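Local structure of beta-lactamase (Chitinophaga pinensis, 6N36) at residues A[93-96]-A[97-101]; A[32-35]-A[36-39]; A[9-13]-A[14-18]. The protein probably hydrolyses the amide bond of the beta-lactam ring as a metallo-beta-lactamase, using two bound zinc ions. All coordinates share one frame; numbering follows the deposited sequence.

Contact 1 (A[93-96]-A[97-101]); sequences AAVK and QQTHA
Thr99 turns its hydroxyl back onto the last turn of helix 92-99, where OG1 donates to Val95 O at 2.8 Å. The approach is from above the carbonyl plane, 41° out of it, and the same oxygen also receives weak bonds from the backbone N of Gln98 and Thr99. The hydroxyl reaches it because chi1 of 61° sets OG1 between the backbone N and the carbonyl carbon. That position also lets OG1 accept from Ala101 N at 3.1 Å, an ST turn, while Thr99 CG2 lies obliquely across Val95 CG1 at 4.1 Å. Earlier in the helix, Gln97 N and Gln98 N bond regularly to Ala93 O and Ala94 O. Gln98 lays its side chain back along the helix, with CG 3.2 Å from Ala94 O and NE2 3.9 Å from Ala94 CB; NE2 finds its acceptor in Asp59 of helix 58-69.

At the C-terminal end, His100 leaves the helix with a positive phi of 55°, and its backbone N still bonds to Lys96 O at 2.8 Å. The imidazole presents its edge to this oxygen, CD2 being 3.6 Å from Lys96 O. The extended Lys96 chain passes Ala101 O, CG at 3.6 Å, on its way to Lys134 O, to which NZ is hydrogen-bonded. Val95 and Ala101 both pack on Leu79 of strand 76-80, the sheet neighbour of strand 102-106 that follows the turn. By donating to Val95 O and accepting from Ala101 N, one hydroxyl bridges the last turn of the helix and the departing chain.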
ATOM      1  N   ALA A  93       2.796  14.164   0.256  1.00 22.20           N
ATOM      2  CA  ALA A  93       3.563  15.437   0.259  1.00 23.93           C
ATOM      3  C   ALA A  93       3.410  16.125   1.610  1.00 24.66           C
ATOM      4  O   ALA A  93       4.446  16.646   2.133  1.00 25.78           O
ATOM      5  CB  ALA A  93       3.144  16.346  -0.867  1.00 25.00           C
ATOM      6  N   ALA A  94       2.204  16.169   2.156  1.00 23.93           N
ATOM      7  CA  ALA A  94       1.934  16.832   3.456  1.00 24.76           C
ATOM      8  C   ALA A  94       2.741  16.114   4.529  1.00 25.01           C
ATOM      9  O   ALA A  94       3.387  16.762   5.379  1.00 24.57           O
ATOM     10  CB  ALA A  94       0.461  16.876   3.782  1.00 25.05           C
ATOM     11  N   VAL A  95       2.676  14.785   4.554  1.00 22.76           N
ATOM     12  CA  VAL A  95       3.400  14.021   5.596  1.00 22.95           C
ATOM     13  C   VAL A  95       4.904  14.289   5.456  1.00 24.43           C
ATOM     14  O   VAL A  95       5.559  14.555   6.490  1.00 25.08           O
ATOM     15  CB  VAL A  95       3.112  12.503   5.539  1.00 22.23           C
ATOM     16  CG1 VAL A  95       4.031  11.763   6.480  1.00 23.48           C
ATOM     17  CG2 VAL A  95       1.662  12.229   5.852  1.00 23.04           C
ATOM     18  N   LYS A  96       5.454  14.302   4.245  1.00 24.18           N
ATOM     19  CA  LYS A  96       6.915  14.518   4.047  1.00 25.58           C
ATOM     20  C   LYS A  96       7.309  15.935   4.490  1.00 27.17           C
ATOM     21  O   LYS A  96       8.319  16.068   5.205  1.00 27.87           O
ATOM     22  CB  LYS A  96       7.293  14.340   2.585  1.00 27.08           C
ATOM     23  CG  LYS A  96       8.790  14.414   2.318  1.00 29.03           C
ATOM     24  CD  LYS A  96       9.184  14.096   0.891  1.00 30.79           C
ATOM     25  CE  LYS A  96      10.643  14.431   0.626  1.00 35.86           C
ATOM     26  NZ  LYS A  96      10.992  14.284  -0.801  1.00 37.96           N
ATOM     27  N   GLN A  97       6.471  16.910   4.178  1.00 27.43           N
ATOM     28  CA  GLN A  97       6.731  18.317   4.584  1.00 30.92           C
ATOM     29  C   GLN A  97       6.757  18.410   6.113  1.00 30.79           C
ATOM     30  O   GLN A  97       7.631  19.152   6.640  1.00 31.64           O
ATOM     31  CB  GLN A  97       5.673  19.261   4.032  1.00 32.22           C
ATOM     32  CG  GLN A  97       6.037  20.702   4.350  1.00 36.47           C
ATOM     33  CD  GLN A  97       4.927  21.652   4.016  1.00 42.85           C
ATOM     34  OE1 GLN A  97       3.819  21.247   3.644  1.00 50.27           O
ATOM     35  NE2 GLN A  97       5.230  22.932   4.167  1.00 47.35           N
ATOM     36  N   GLN A  98       5.841  17.728   6.801  1.00 28.84           N
ATOM     37  CA  GLN A  98       5.662  17.850   8.265  1.00 29.10           C
ATOM     38  C   GLN A  98       6.704  17.060   9.029  1.00 28.86           C
ATOM     39  O   GLN A  98       6.879  17.421  10.227  1.00 31.08           O
ATOM     40  CB  GLN A  98       4.245  17.442   8.665  1.00 28.36           C
ATOM     41  CG  GLN A  98       3.225  18.424   8.167  1.00 30.38           C
ATOM     42  CD  GLN A  98       1.829  17.942   8.464  1.00 32.59           C
ATOM     43  OE1 GLN A  98       1.527  17.562   9.591  1.00 35.18           O
ATOM     44  NE2 GLN A  98       0.965  17.980   7.449  1.00 34.54           N
ATOM     45  N   THR A  99       7.273  15.980   8.469  1.00 27.80           N
ATOM     46  CA  THR A  99       8.125  15.017   9.203  1.00 27.18           C
ATOM     47  C   THR A  99       9.570  15.086   8.708  1.00 27.70           C
ATOM     48  O   THR A  99      10.412  14.648   9.442  1.00 29.45           O
ATOM     49  CB  THR A  99       7.627  13.569   9.060  1.00 26.28           C
ATOM     50  OG1 THR A  99       7.691  13.265   7.668  1.00 26.23           O
ATOM     51  CG2 THR A  99       6.218  13.331   9.563  1.00 26.81           C
ATOM     52  N   HIS A 100       9.824  15.552   7.489  1.00 30.52           N
ATOM     53  CA  HIS A 100      11.125  15.419   6.792  1.00 31.72           C
ATOM     54  C   HIS A 100      11.550  13.946   6.715  1.00 30.00           C
ATOM     55  O   HIS A 100      12.723  13.629   6.552  1.00 31.04           O
ATOM     56  CB  HIS A 100      12.129  16.419   7.431  1.00 37.56           C
ATOM     57  CG  HIS A 100      11.945  17.810   6.900  1.00 42.71           C
ATOM     58  ND1 HIS A 100      12.876  18.811   7.086  1.00 49.57           N
ATOM     59  CD2 HIS A 100      10.933  18.370   6.174  1.00 43.91           C
ATOM     60  CE1 HIS A 100      12.450  19.922   6.509  1.00 49.76           C
ATOM     61  NE2 HIS A 100      11.256  19.679   5.944  1.00 51.05           N
ATOM     62  N   ALA A 101      10.596  13.022   6.636  1.00 25.59           N
ATOM     63  CA  ALA A 101      10.905  11.609   6.353  1.00 24.92           C
ATOM     64  C   ALA A 101      11.414  11.450   4.920  1.00 26.52           C
ATOM     65  O   ALA A 101      11.143  12.354   4.059  1.00 27.24           O
ATOM     66  CB  ALA A 101       9.663  10.790   6.601  1.00 24.03           C
TER

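Contact 2 (A[32-35]-A[36-39]); sequences IGTY and DLGM
The side chains of Thr34 and Leu37 run alongside each other in the same direction, with Thr34 OG1 accepting from Leu37 N at 3.0 Å and resting 3.3 Å from Leu37 CB. A chi1 of 62° places the hydroxyl of Thr34 between its own N and carbonyl carbon, facing the returning chain, and leaves CG2 anti to the carbonyl carbon. OG1 has a second partner in Trp16 O, so this buried hydroxyl ties the turn to helix 14-17. In the backbone, Thr34 N donates to Leu37 O at 2.9 Å, and Ile32 N to Met39 O at 3.0 Å in a nearly straight bond (173°). These bonds close the hairpin-like connection between the antiparallel strands 29-31 and 40-42 of the seven-stranded sheet, one of the two sheets of the metallo-beta-lactamase alpha-beta/beta-alpha fold. Met39 points its side chain toward Gly33: its CB, CG and SD run along Gly33 CA, with CB at 3.7 Å, and the bend at chi3 (-144°) carries CE obliquely to Thr34 CG2 at 3.9 Å. Gly33 CA also makes a CH...O contact with Leu37 O at 3.2 Å. At the bend, Tyr35 directs its ring outward to stack with His233, whereas Asp36 uses OD2 to accept from ND1 of His226, a zinc ligand. The side chain of Leu37 touches His226, Asp87 and His88, all three ligands of the same zinc ion.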
ATOM      1  N   ILE A  32      -3.193   2.104  11.161  1.00 18.16           N
ATOM      2  CA  ILE A  32      -3.548   3.515  11.472  1.00 18.42           C
ATOM      3  C   ILE A  32      -4.374   4.140  10.334  1.00 18.88           C
ATOM      4  O   ILE A  32      -4.445   5.361  10.244  1.00 20.73           O
ATOM      5  CB  ILE A  32      -2.302   4.353  11.797  1.00 18.42           C
ATOM      6  CG1 ILE A  32      -1.270   4.419  10.655  1.00 19.56           C
ATOM      7  CG2 ILE A  32      -1.689   3.845  13.086  1.00 19.19           C
ATOM      8  CD1 ILE A  32      -0.241   5.495  10.880  1.00 21.24           C
ATOM      9  N   GLY A  33      -4.984   3.310   9.510  1.00 18.47           N
ATOM     10  CA  GLY A  33      -5.724   3.766   8.339  1.00 18.56           C
ATOM     11  C   GLY A  33      -7.155   4.128   8.651  1.00 19.35           C
ATOM     12  O   GLY A  33      -7.527   4.307   9.797  1.00 20.89           O
ATOM     13  N   THR A  34      -7.945   4.196   7.594  1.00 18.77           N
ATOM     14  CA  THR A  34      -9.381   4.512   7.706  1.00 20.16           C
ATOM     15  C   THR A  34     -10.199   3.224   7.613  1.00 21.36           C
ATOM     16  O   THR A  34      -9.655   2.106   7.619  1.00 21.69           O
ATOM     17  CB  THR A  34      -9.749   5.543   6.644  1.00 21.30           C
ATOM     18  OG1 THR A  34      -9.500   4.967   5.362  1.00 20.20           O
ATOM     19  CG2 THR A  34      -9.014   6.844   6.820  1.00 21.78           C
ATOM     20  N   TYR A  35     -11.526   3.362   7.586  1.00 22.10           N
ATOM     21  CA  TYR A  35     -12.373   2.151   7.458  1.00 23.61           C
ATOM     22  C   TYR A  35     -11.907   1.333   6.247  1.00 24.10           C
ATOM     23  O   TYR A  35     -11.897   0.122   6.358  1.00 24.58           O
ATOM     24  CB  TYR A  35     -13.857   2.530   7.403  1.00 25.31           C
ATOM     25  CG  TYR A  35     -14.790   1.346   7.489  1.00 27.75           C
ATOM     26  CD1 TYR A  35     -15.181   0.847   8.720  1.00 28.78           C
ATOM     27  CD2 TYR A  35     -15.292   0.750   6.354  1.00 30.31           C
ATOM     28  CE1 TYR A  35     -16.020  -0.260   8.817  1.00 31.45           C
ATOM     29  CE2 TYR A  35     -16.104  -0.369   6.427  1.00 31.93           C
ATOM     30  CZ  TYR A  35     -16.468  -0.865   7.665  1.00 33.56           C
ATOM     31  OH  TYR A  35     -17.271  -1.970   7.761  1.00 39.61           O
ATOM     32  N   ASP A  36     -11.634   1.961   5.098  1.00 22.89           N
ATOM     33  CA  ASP A  36     -11.299   1.229   3.866  1.00 22.86           C
ATOM     34  C   ASP A  36      -9.804   1.303   3.583  1.00 21.68           C
ATOM     35  O   ASP A  36      -9.263   0.330   2.974  1.00 22.28           O
ATOM     36  CB  ASP A  36     -12.104   1.692   2.657  1.00 23.73           C
ATOM     37  CG  ASP A  36     -11.892   0.750   1.496  1.00 25.49           C
ATOM     38  OD1 ASP A  36     -12.172  -0.470   1.682  1.00 26.39           O
ATOM     39  OD2 ASP A  36     -11.424   1.215   0.443  1.00 24.62           O
ATOM     40  N   LEU A  37      -9.158   2.432   3.816  1.00 20.80           N
ATOM     41  CA  LEU A  37      -7.767   2.605   3.277  1.00 20.29           C
ATOM     42  C   LEU A  37      -6.733   2.192   4.310  1.00 20.43           C
ATOM     43  O   LEU A  37      -6.607   2.788   5.401  1.00 20.36           O
ATOM     44  CB  LEU A  37      -7.544   4.056   2.852  1.00 20.55           C
ATOM     45  CG  LEU A  37      -8.390   4.556   1.708  1.00 21.39           C
ATOM     46  CD1 LEU A  37      -8.030   5.981   1.385  1.00 21.96           C
ATOM     47  CD2 LEU A  37      -8.243   3.660   0.484  1.00 21.38           C
ATOM     48  N   GLY A  38      -5.920   1.228   3.899  1.00 19.56           N
ATOM     49  CA  GLY A  38      -4.890   0.620   4.733  1.00 19.29           C
ATOM     50  C   GLY A  38      -3.662   1.525   4.775  1.00 19.11           C
ATOM     51  O   GLY A  38      -3.114   1.881   3.736  1.00 19.11           O
ATOM     52  N   MET A  39      -3.238   1.874   5.980  1.00 18.57           N
ATOM     53  CA  MET A  39      -2.057   2.714   6.282  1.00 18.02           C
ATOM     54  C   MET A  39      -1.411   1.993   7.434  1.00 18.22           C
ATOM     55  O   MET A  39      -2.111   1.652   8.382  1.00 19.59           O
ATOM     56  CB  MET A  39      -2.392   4.138   6.686  1.00 19.50           C
ATOM     57  CG  MET A  39      -3.219   4.825   5.641  1.00 20.85           C
ATOM     58  SD  MET A  39      -3.867   6.406   6.175  1.00 21.18           S
ATOM     59  CE  MET A  39      -5.463   6.322   5.338  1.00 20.83           C
TER

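Contact 3 (A[9-13]-A[14-18]); sequences DLYVD and KEWSA
Asp13 CB sits squarely over the five-membered ring of Trp16 in a CH-pi contact, 3.5 Å from the centroid. Asp13 is the N-cap of the short, weakly bonded helix 14-17: its OD1 accepts from Glu15 N at 2.9 Å, from the anti side and somewhat out of the carboxylate plane, while its backbone O takes the backbone N-H of Trp16. With CG anti to the backbone N (chi1 -178°), the Asp13 carboxylate reaches over the helix start, its plane 26° from that of the indole. Farther along the indole, Tyr11 completes a T-shaped pair: its edge is turned to the face of the six-membered ring, with planes at 69° and centroids 5.4 Å apart. Tyr11 O, near CZ3 of the indole, accepts from the hydroxyl of Tyr86. Val12 lies obliquely to Trp16, CG1 meeting Trp16 CB on one hand and Ser17 OG on the other. The Trp16 side chain is thus lined by three successive residues of the preceding loop, and it also touches Asp36 and Leu37 close to the zinc site. At the solvent-facing start of the helix, one water donates to Asp13 OD1 at 2.7 Å and accepts from Lys14 NZ at 2.6 Å.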
ATOM      1  N   ASP A   9     -12.723  18.268  -7.178  1.00 58.20           N
ATOM      2  CA  ASP A   9     -13.910  17.383  -7.168  1.00 58.82           C
ATOM      3  C   ASP A   9     -13.458  15.947  -7.433  1.00 53.52           C
ATOM      4  O   ASP A   9     -14.219  15.199  -8.095  1.00 55.72           O
ATOM      5  CB  ASP A   9     -14.890  17.844  -8.249  1.00 64.18           C
ATOM      6  CG  ASP A   9     -16.333  17.855  -7.796  1.00 69.81           C
ATOM      7  OD1 ASP A   9     -16.838  16.763  -7.467  1.00 74.53           O
ATOM      8  OD2 ASP A   9     -16.920  18.961  -7.751  1.00 70.36           O
ATOM      9  N   LEU A  10     -12.252  15.577  -6.991  1.00 45.16           N
ATOM     10  CA  LEU A  10     -11.807  14.164  -7.068  1.00 42.14           C
ATOM     11  C   LEU A  10     -12.798  13.288  -6.306  1.00 37.30           C
ATOM     12  O   LEU A  10     -13.210  13.666  -5.187  1.00 37.78           O
ATOM     13  CB  LEU A  10     -10.410  14.011  -6.464  1.00 42.47           C
ATOM     14  CG  LEU A  10      -9.254  14.412  -7.374  1.00 44.88           C
ATOM     15  CD1 LEU A  10      -7.939  14.371  -6.598  1.00 43.16           C
ATOM     16  CD2 LEU A  10      -9.209  13.507  -8.592  1.00 44.85           C
ATOM     17  N   TYR A  11     -13.083  12.111  -6.831  1.00 32.59           N
ATOM     18  CA  TYR A  11     -13.938  11.133  -6.128  1.00 33.59           C
ATOM     19  C   TYR A  11     -13.275  10.652  -4.831  1.00 32.07           C
ATOM     20  O   TYR A  11     -12.128  10.225  -4.873  1.00 30.74           O
ATOM     21  CB  TYR A  11     -14.214   9.922  -7.004  1.00 33.82           C
ATOM     22  CG  TYR A  11     -14.856   8.776  -6.277  1.00 34.20           C
ATOM     23  CD1 TYR A  11     -16.168   8.871  -5.851  1.00 35.66           C
ATOM     24  CD2 TYR A  11     -14.173   7.604  -6.019  1.00 33.62           C
ATOM     25  CE1 TYR A  11     -16.783   7.818  -5.193  1.00 36.54           C
ATOM     26  CE2 TYR A  11     -14.771   6.545  -5.360  1.00 34.52           C
ATOM     27  CZ  TYR A  11     -16.088   6.654  -4.958  1.00 35.16           C
ATOM     28  OH  TYR A  11     -16.704   5.615  -4.323  1.00 40.54           O
ATOM     29  N   VAL A  12     -14.033  10.685  -3.746  1.00 30.70           N
ATOM     30  CA  VAL A  12     -13.631  10.076  -2.448  1.00 29.18           C
ATOM     31  C   VAL A  12     -14.779   9.203  -1.954  1.00 29.24           C
ATOM     32  O   VAL A  12     -15.859   9.758  -1.671  1.00 30.56           O
ATOM     33  CB  VAL A  12     -13.185  11.145  -1.429  1.00 30.07           C
ATOM     34  CG1 VAL A  12     -12.760  10.550  -0.107  1.00 30.69           C
ATOM     35  CG2 VAL A  12     -12.075  12.017  -1.985  1.00 30.77           C
ATOM     36  N   ASP A  13     -14.583   7.905  -1.832  1.00 27.69           N
ATOM     37  CA  ASP A  13     -15.547   6.925  -1.262  1.00 30.36           C
ATOM     38  C   ASP A  13     -15.760   7.297   0.213  1.00 31.36           C
ATOM     39  O   ASP A  13     -14.758   7.488   0.904  1.00 28.99           O
ATOM     40  CB  ASP A  13     -15.010   5.514  -1.453  1.00 30.20           C
ATOM     41  CG  ASP A  13     -15.870   4.335  -0.990  1.00 33.75           C
ATOM     42  OD1 ASP A  13     -16.475   4.417   0.044  1.00 31.81           O
ATOM     43  OD2 ASP A  13     -15.851   3.270  -1.662  1.00 38.45           O
ATOM     44  N   LYS A  14     -16.978   7.292   0.716  1.00 31.67           N
ATOM     45  CA  LYS A  14     -17.178   7.662   2.143  1.00 33.32           C
ATOM     46  C   LYS A  14     -16.312   6.763   3.042  1.00 32.38           C
ATOM     47  O   LYS A  14     -15.800   7.255   4.104  1.00 31.72           O
ATOM     48  CB  LYS A  14     -18.666   7.588   2.488  1.00 36.36           C
ATOM     49  CG  LYS A  14     -19.199   6.167   2.631  1.00 38.13           C
ATOM     50  CD  LYS A  14     -20.698   6.098   3.035  1.00 40.15           C
ATOM     51  CE  LYS A  14     -21.535   5.556   1.899  1.00 43.99           C
ATOM     52  NZ  LYS A  14     -21.075   4.225   1.425  1.00 42.56           N
ATOM     53  N   GLU A  15     -16.092   5.490   2.666  1.00 29.65           N
ATOM     54  CA  GLU A  15     -15.307   4.567   3.530  1.00 29.62           C
ATOM     55  C   GLU A  15     -13.808   4.926   3.491  1.00 28.11           C
ATOM     56  O   GLU A  15     -13.033   4.525   4.420  1.00 26.39           O
ATOM     57  CB  GLU A  15     -15.539   3.127   3.083  1.00 31.84           C
ATOM     58  CG  GLU A  15     -16.972   2.674   3.315  1.00 35.30           C
ATOM     59  CD  GLU A  15     -17.208   1.183   3.122  1.00 38.59           C
ATOM     60  OE1 GLU A  15     -16.289   0.496   2.611  1.00 38.36           O
ATOM     61  OE2 GLU A  15     -18.308   0.699   3.506  1.00 44.10           O
ATOM     62  N   TRP A  16     -13.378   5.689   2.486  1.00 25.57           N
ATOM     63  CA  TRP A  16     -11.940   6.092   2.400  1.00 25.14           C
ATOM     64  C   TRP A  16     -11.598   7.069   3.524  1.00 25.21           C
ATOM     65  O   TRP A  16     -10.445   7.104   3.973  1.00 23.57           O
ATOM     66  CB  TRP A  16     -11.630   6.734   1.046  1.00 23.88           C
ATOM     67  CG  TRP A  16     -11.591   5.770  -0.088  1.00 23.64           C
ATOM     68  CD1 TRP A  16     -11.860   4.436  -0.060  1.00 23.86           C
ATOM     69  CD2 TRP A  16     -11.331   6.117  -1.452  1.00 22.49           C
ATOM     70  NE1 TRP A  16     -11.788   3.925  -1.333  1.00 23.52           N
ATOM     71  CE2 TRP A  16     -11.411   4.922  -2.193  1.00 24.03           C
ATOM     72  CE3 TRP A  16     -11.050   7.321  -2.108  1.00 23.60           C
ATOM     73  CZ2 TRP A  16     -11.243   4.926  -3.584  1.00 24.32           C
ATOM     74  CZ3 TRP A  16     -10.848   7.314  -3.467  1.00 24.19           C
ATOM     75  CH2 TRP A  16     -10.974   6.127  -4.189  1.00 24.77           C
ATOM     76  N   SER A  17     -12.549   7.905   3.890  1.00 26.48           N
ATOM     77  CA  SER A  17     -12.340   9.030   4.834  0.60 29.25           C
ATOM     78  C   SER A  17     -12.901   8.674   6.219  1.00 27.58           C
ATOM     79  O   SER A  17     -12.640   9.437   7.162  1.00 29.52           O
ATOM     80  CB  SER A  17     -12.953  10.294   4.260  0.60 33.01           C
ATOM     81  OG  SER A  17     -12.118  10.791   3.217  0.60 36.86           O
ATOM     82  N   ALA A  18     -13.669   7.585   6.326  1.00 27.88           N
ATOM     83  CA  ALA A  18     -14.364   7.180   7.579  1.00 28.37           C
ATOM     84  C   ALA A  18     -13.317   6.805   8.635  1.00 27.98           C
ATOM     85  O   ALA A  18     -12.404   6.026   8.351  1.00 26.85           O
ATOM     86  CB  ALA A  18     -15.311   6.031   7.356  1.00 28.18           C
TER
HETATM   87  O   HOH W   1     -18.922   3.310   0.358  1.00 46.72           O

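Overall arrangement
Contacts 2 and 3 form one neighbourhood beside the metals, their centres about 12 Å apart. Besides the bond between Thr34 OG1 and Trp16 O, they are joined by a probable hydrogen bond from Tyr35 N to Ala18 O at 2.9 Å and by packing, without a hydrogen bond, of Asp36 OD2 against Trp16 NE1 at 3.3 Å. The side chains of Leu37 and Trp16 each lie about 5 Å from a bound zinc ion, so the hairpin turn and the N-terminal helix together border the two-zinc site, the probable active site. Contact 1 stands apart, its centre about 19 Å from that of contact 2 and about 22 Å from that of contact 3, but helix 58-69 packs against both contacts 1 and 2.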